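Local structure of endoglucanase (Ruminococcus champanellensis, 6WQV) at residues A[244-247]-A[248-252]; A[256-259]-A[260-264]. The protein probably hydrolyses internal beta-1,4 linkages of cellulose and related plant polysaccharides, as a broad-specificity endoglucanase of glycosyl hydrolase family 5. One frame throughout, in Å; residues are numbered along the deposited sequence. Where two conformers were deposited one is given.

Contact 1. Residues A[244-247]-A[248-252]; sequences SPYN and FALNT
The phenol ring of Tyr246 lies against Leu250 and Asn251, the two residues that follow the short helix 246-249. CB of Asn251 sits over one face of the ring in a CH-pi contact, 4.1 Å from the Tyr246 ring centroid and 29° off its normal. The side-chain amide of Asn251 is turned only 27° from the plane of the ring. Leu250 reaches the same ring obliquely, with its CB 3.8 Å from Tyr246 CD1 and its CG and CD2 near CE1. The ring gets there because CG of Tyr246 stands anti to the backbone N (chi1 169°), which carries the aromatic group along the chain toward the residues that follow.

Beyond the ring, Asn247 and Asn251 run side by side and point the same way. ND2 of Asn251 donates to OD1 of Asn247 at 3.2 Å in a nearly straight bond, and the acceptor lies in the amide plane of Asn251. The other end of that amide, OD1, takes the backbone N-H of Ser253, so both ends of the group are gripped and its flip is settled.

The backbone beneath is a single helical turn on the loop that follows barrel strand 236-241 of the TIM barrel. Pro245, joined to Ser244 by a cis peptide, occupies the N-cap position, and its O accepts from Ala249 N at 2.9 Å. At the far end Tyr246 O receives two N-H groups from opposite faces of its carbonyl plane, Leu250 N at 2.9 Å and Asn251 N at 3.0 Å. Leu250, placed by this turn, also touches Phe333 and the glucose unit of the bound glycan, whereas Phe248, beside Pro245, packs against Trp303 of helix 297-313.

Contact 2. Residues A[256-259]-A[260-264]; sequences SSFT and QSDIS
Asp262 folds back over Phe258 and Thr259, setting its CB on the phenyl face and its carboxylate on the backbone. CB stands 3.7 Å from the centroid of the Phe258 ring, 23° off the normal, a close CH-pi contact, while the carboxylate plane is inclined 46° to the ring. OD2 of Asp262 accepts the N-H of Thr259 at 2.9 Å, on its anti side and somewhat out of the carboxylate plane. In return, Asp262 N donates to Thr259 O at 2.9 Å from well above the carbonyl plane. The two bonds close a tight turn just ahead of the regular part of helix 263-278, each residue giving its backbone N-H to the other; the threonine hydroxyl adds a weak bond from Ser261 N to OG1.

Asp262 CG, anti to its carbonyl carbon (chi1 -64°), directs the carboxylate back to residues 257-259. Two waters donate to OD2: one also donates to Ser257 O, and the other, 2.7 Å from Asp262 OD2, hydrogen-bonds to Thr259 OG1. With Thr259 N, three donors thus surround this oxygen, which would be expected to favour its negative charge.

Ile263 crosses the phenyl group at about a right angle, CG1 being 4.1 Å from Phe258 CE1. Replacing Phe258 by alanine would probably leave Asp262 CB and Ile263 CG1 without the ring they pack on and open a gap beside Trp303. The phenyl ring meets Trp303 edge-to-face and touches Leu302, and Ile263 reaches Asn306 and Ile310, so the first turn of helix 263-278 and the loop before it rest against helix 297-313.

In the fold
Contacts 1 and 2 follow one another on the excursion between barrel strand 236-241 and helix 263-278, with centres 12 Å apart. Contact 1 is the more deeply set, partly buried and bordering the glycan site through Leu250; contact 2 is a surface feature, farther from the centre of the chain. Neither contains a barrel strand. The first relies on carbonyl acceptors and a neutral amide pair, the second on a carboxylate assisted by water. Their apolar sides meet directly: Phe248 CE1 lies 3.6 Å from Phe258 CB, Pro245 packs on the Phe258 ring, and both phenylalanines share Trp303 of helix 297-313.

Contact 1. Residues A[244-247]-A[248-252]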
ATOM      1  N   SER A 244      14.057   2.822  -3.343  1.00 14.58           N
ATOM      2  CA  SER A 244      15.478   2.709  -3.094  1.00 14.85           C
ATOM      3  C   SER A 244      16.234   2.513  -4.399  1.00 13.75           C
ATOM      4  O   SER A 244      15.774   1.765  -5.276  1.00 15.13           O
ATOM      5  CB  SER A 244      15.738   1.503  -2.181  1.00 16.74           C
ATOM      6  OG  SER A 244      14.904   1.545  -1.032  1.00 19.04           O
ATOM      7  N   PRO A 245      17.404   3.152  -4.559  1.00 13.95           N
ATOM      8  CA  PRO A 245      18.010   4.106  -3.611  1.00 12.40           C
ATOM      9  C   PRO A 245      17.300   5.459  -3.622  1.00 14.38           C
ATOM     10  O   PRO A 245      16.869   5.910  -4.678  1.00 15.31           O
ATOM     11  CB  PRO A 245      19.447   4.233  -4.109  1.00 13.91           C
ATOM     12  CG  PRO A 245      19.365   3.952  -5.572  1.00 17.67           C
ATOM     13  CD  PRO A 245      18.286   2.894  -5.712  1.00 14.60           C
ATOM     14  N   TYR A 246      17.217   6.106  -2.456  1.00 16.30           N
ATOM     15  CA  TYR A 246      16.352   7.273  -2.293  1.00 16.22           C
ATOM     16  C   TYR A 246      16.661   8.377  -3.299  1.00 16.23           C
ATOM     17  O   TYR A 246      15.753   8.919  -3.941  1.00 16.07           O
ATOM     18  CB  TYR A 246      16.457   7.813  -0.860  1.00 19.00           C
ATOM     19  CG  TYR A 246      15.797   9.168  -0.695  1.00 21.24           C
ATOM     20  CD1 TYR A 246      14.419   9.277  -0.639  1.00 23.49           C
ATOM     21  CD2 TYR A 246      16.551  10.332  -0.614  1.00 24.50           C
ATOM     22  CE1 TYR A 246      13.800  10.506  -0.503  1.00 26.24           C
ATOM     23  CE2 TYR A 246      15.939  11.574  -0.478  1.00 26.80           C
ATOM     24  CZ  TYR A 246      14.562  11.653  -0.424  1.00 28.85           C
ATOM     25  OH  TYR A 246      13.931  12.869  -0.290  1.00 32.98           O
ATOM     26  N   ASN A 247      17.928   8.770  -3.421  1.00 17.30           N
ATOM     27  CA  ASN A 247      18.231   9.933  -4.250  1.00 18.97           C
ATOM     28  C   ASN A 247      17.799   9.718  -5.695  1.00 18.26           C
ATOM     29  O   ASN A 247      17.268  10.634  -6.336  1.00 18.21           O
ATOM     30  CB  ASN A 247      19.713  10.285  -4.163  1.00 22.71           C
ATOM     31  CG  ASN A 247      20.052  11.011  -2.881  1.00 26.85           C
ATOM     32  OD1 ASN A 247      19.226  11.747  -2.339  1.00 25.45           O
ATOM     33  ND2 ASN A 247      21.260  10.797  -2.377  1.00 31.84           N
ATOM     34  N   PHE A 248      18.010   8.510  -6.217  1.00 16.54           N
ATOM     35  CA  PHE A 248      17.630   8.192  -7.591  1.00 16.65           C
ATOM     36  C   PHE A 248      16.122   8.043  -7.725  1.00 14.97           C
ATOM     37  O   PHE A 248      15.510   8.590  -8.654  1.00 13.50           O
ATOM     38  CB  PHE A 248      18.315   6.879  -7.986  1.00 15.18           C
ATOM     39  CG  PHE A 248      17.898   6.343  -9.334  1.00 14.22           C
ATOM     40  CD1 PHE A 248      18.404   6.905 -10.491  1.00 15.16           C
ATOM     41  CD2 PHE A 248      17.016   5.276  -9.443  1.00 13.06           C
ATOM     42  CE1 PHE A 248      18.038   6.431 -11.730  1.00 15.38           C
ATOM     43  CE2 PHE A 248      16.646   4.798 -10.692  1.00 13.38           C
ATOM     44  CZ  PHE A 248      17.162   5.370 -11.828  1.00 13.64           C
ATOM     45  N   ALA A 249      15.503   7.317  -6.804  1.00 14.81           N
ATOM     46  CA  ALA A 249      14.155   6.802  -7.001  1.00 12.18           C
ATOM     47  C   ALA A 249      13.065   7.757  -6.536  1.00 14.16           C
ATOM     48  O   ALA A 249      11.978   7.780  -7.128  1.00 13.84           O
ATOM     49  CB  ALA A 249      14.001   5.475  -6.249  1.00 13.52           C
ATOM     50  N   LEU A 250      13.305   8.510  -5.460  1.00 15.04           N
ATOM     51  CA  LEU A 250      12.248   9.286  -4.816  1.00 16.18           C
ATOM     52  C   LEU A 250      12.566  10.764  -4.645  1.00 16.50           C
ATOM     53  O   LEU A 250      11.627  11.561  -4.536  1.00 19.03           O
ATOM     54  CB  LEU A 250      11.911   8.687  -3.441  1.00 16.45           C
ATOM     55  CG  LEU A 250      10.756   9.302  -2.648  1.00 17.70           C
ATOM     56  CD1 LEU A 250       9.469   9.344  -3.462  1.00 18.32           C
ATOM     57  CD2 LEU A 250      10.540   8.527  -1.339  1.00 20.85           C
ATOM     58  N   ASN A 251      13.836  11.161  -4.632  1.00 16.83           N
ATOM     59  CA  ASN A 251      14.218  12.560  -4.463  1.00 18.50           C
ATOM     60  C   ASN A 251      14.071  13.279  -5.796  1.00 19.21           C
ATOM     61  O   ASN A 251      14.821  13.008  -6.742  1.00 20.31           O
ATOM     62  CB  ASN A 251      15.664  12.622  -3.984  1.00 20.91           C
ATOM     63  CG  ASN A 251      16.113  14.033  -3.632  1.00 24.11           C
ATOM     64  OD1 ASN A 251      15.399  15.008  -3.868  1.00 23.89           O
ATOM     65  ND2 ASN A 251      17.310  14.141  -3.069  1.00 25.95           N
ATOM     66  N   THR A 252      13.113  14.205  -5.884  1.00 19.98           N
ATOM     67  CA  THR A 252      12.932  14.932  -7.134  1.00 21.97           C
ATOM     68  C   THR A 252      14.139  15.799  -7.480  1.00 23.20           C
ATOM     69  O   THR A 252      14.291  16.182  -8.645  1.00 27.54           O
ATOM     70  CB  THR A 252      11.664  15.789  -7.104  1.00 24.85           C
ATOM     71  OG1 THR A 252      11.710  16.687  -5.990  1.00 28.41           O
ATOM     72  CG2 THR A 252      10.419  14.918  -6.998  1.00 25.18           C
TER

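Contact 2. Residues A[256-259]-A[260-264]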
ATOM      1  N   SER A 256      19.830  11.422 -11.455  1.00 18.39           N
ATOM      2  CA  SER A 256      19.102  10.613 -12.421  1.00 17.43           C
ATOM      3  C   SER A 256      19.907   9.418 -12.910  1.00 17.94           C
ATOM      4  O   SER A 256      19.434   8.684 -13.781  1.00 18.29           O
ATOM      5  CB  SER A 256      18.687  11.471 -13.617  1.00 18.64           C
ATOM      6  OG  SER A 256      19.820  11.916 -14.347  1.00 22.51           O
ATOM      7  N   SER A 257      21.099   9.193 -12.364  1.00 18.23           N
ATOM      8  CA  SER A 257      21.961   8.095 -12.776  1.00 16.94           C
ATOM      9  C   SER A 257      21.800   6.903 -11.844  1.00 17.45           C
ATOM     10  O   SER A 257      21.812   7.061 -10.620  1.00 17.88           O
ATOM     11  CB  SER A 257      23.420   8.551 -12.759  1.00 19.31           C
ATOM     12  OG  SER A 257      24.307   7.464 -12.941  1.00 20.36           O
ATOM     13  N   PHE A 258      21.674   5.713 -12.432  1.00 16.18           N
ATOM     14  CA  PHE A 258      21.789   4.443 -11.722  1.00 15.51           C
ATOM     15  C   PHE A 258      22.668   3.544 -12.576  1.00 18.38           C
ATOM     16  O   PHE A 258      22.406   3.377 -13.773  1.00 20.62           O
ATOM     17  CB  PHE A 258      20.429   3.783 -11.502  1.00 16.21           C
ATOM     18  CG  PHE A 258      20.504   2.513 -10.693  1.00 15.60           C
ATOM     19  CD1 PHE A 258      20.813   1.313 -11.308  1.00 16.79           C
ATOM     20  CD2 PHE A 258      20.266   2.517  -9.327  1.00 15.03           C
ATOM     21  CE1 PHE A 258      20.896   0.141 -10.581  1.00 17.54           C
ATOM     22  CE2 PHE A 258      20.339   1.338  -8.592  1.00 17.08           C
ATOM     23  CZ  PHE A 258      20.651   0.151  -9.222  1.00 16.30           C
ATOM     24  N   THR A 259      23.709   2.974 -11.979  1.00 19.36           N
ATOM     25  CA  THR A 259      24.711   2.244 -12.740  1.00 18.37           C
ATOM     26  C   THR A 259      24.980   0.892 -12.089  1.00 17.00           C
ATOM     27  O   THR A 259      24.463   0.577 -11.015  1.00 17.02           O
ATOM     28  CB  THR A 259      26.025   3.036 -12.827  1.00 23.85           C
ATOM     29  OG1 THR A 259      26.680   3.008 -11.552  1.00 28.36           O
ATOM     30  CG2 THR A 259      25.781   4.481 -13.235  1.00 25.43           C
ATOM     31  N   GLN A 260      25.816   0.089 -12.756  1.00 19.12           N
ATOM     32  CA  GLN A 260      26.262  -1.178 -12.182  1.00 19.66           C
ATOM     33  C   GLN A 260      26.740  -0.993 -10.749  1.00 19.21           C
ATOM     34  O   GLN A 260      26.510  -1.853  -9.886  1.00 20.94           O
ATOM     35  CB  GLN A 260      27.392  -1.757 -13.042  1.00 22.08           C
ATOM     36  CG  GLN A 260      28.235  -2.820 -12.356  1.00 25.50           C
ATOM     37  CD  GLN A 260      27.491  -4.126 -12.212  1.00 25.29           C
ATOM     38  OE1 GLN A 260      26.625  -4.446 -13.023  1.00 26.46           O
ATOM     39  NE2 GLN A 260      27.812  -4.885 -11.170  1.00 24.51           N
ATOM     40  N   SER A 261      27.412   0.126 -10.480  0.74 20.44           N
ATOM     41  CA  SER A 261      27.981   0.365  -9.161  0.74 21.17           C
ATOM     42  C   SER A 261      26.917   0.463  -8.074  0.74 22.44           C
ATOM     43  O   SER A 261      27.223   0.204  -6.904  0.74 24.35           O
ATOM     44  CB  SER A 261      28.808   1.650  -9.193  0.74 22.83           C
ATOM     45  OG  SER A 261      29.790   1.609 -10.213  0.74 24.33           O
ATOM     46  N   ASP A 262      25.680   0.821  -8.423  1.00 19.42           N
ATOM     47  CA  ASP A 262      24.605   0.988  -7.451  1.00 18.92           C
ATOM     48  C   ASP A 262      23.874  -0.304  -7.121  1.00 18.45           C
ATOM     49  O   ASP A 262      23.060  -0.322  -6.187  1.00 17.94           O
ATOM     50  CB  ASP A 262      23.588   2.003  -7.978  1.00 19.98           C
ATOM     51  CG  ASP A 262      24.184   3.372  -8.135  1.00 23.84           C
ATOM     52  OD1 ASP A 262      24.809   3.842  -7.166  1.00 27.32           O
ATOM     53  OD2 ASP A 262      24.071   3.960  -9.230  1.00 25.72           O
ATOM     54  N   ILE A 263      24.134  -1.381  -7.859  1.00 16.56           N
ATOM     55  CA  ILE A 263      23.424  -2.627  -7.608  1.00 17.86           C
ATOM     56  C   ILE A 263      23.720  -3.132  -6.200  1.00 16.91           C
ATOM     57  O   ILE A 263      22.828  -3.652  -5.516  1.00 17.37           O
ATOM     58  CB  ILE A 263      23.763  -3.665  -8.697  1.00 18.44           C
ATOM     59  CG1 ILE A 263      23.257  -3.179 -10.060  1.00 17.70           C
ATOM     60  CG2 ILE A 263      23.141  -5.001  -8.348  1.00 18.28           C
ATOM     61  CD1 ILE A 263      23.712  -4.025 -11.242  1.00 18.24           C
ATOM     62  N   SER A 264      24.959  -2.959  -5.736  0.56 18.63           N
ATOM     63  CA  SER A 264      25.347  -3.506  -4.437  0.56 19.48           C
ATOM     64  C   SER A 264      24.585  -2.843  -3.295  0.56 19.81           C
ATOM     65  O   SER A 264      24.234  -3.505  -2.310  0.56 20.13           O
ATOM     66  CB  SER A 264      26.856  -3.365  -4.228  0.56 21.92           C
ATOM     67  OG  SER A 264      27.272  -2.010  -4.300  0.56 22.04           O
TER
HETATM   68  O   HOH W   1      22.597   6.329  -8.330  1.00 31.14           O
HETATM   69  O   HOH W   2      29.384   4.224 -12.393  1.00 22.71           O
HETATM   70  O   HOH W   3      26.517   4.896  -9.838  1.00 39.00           O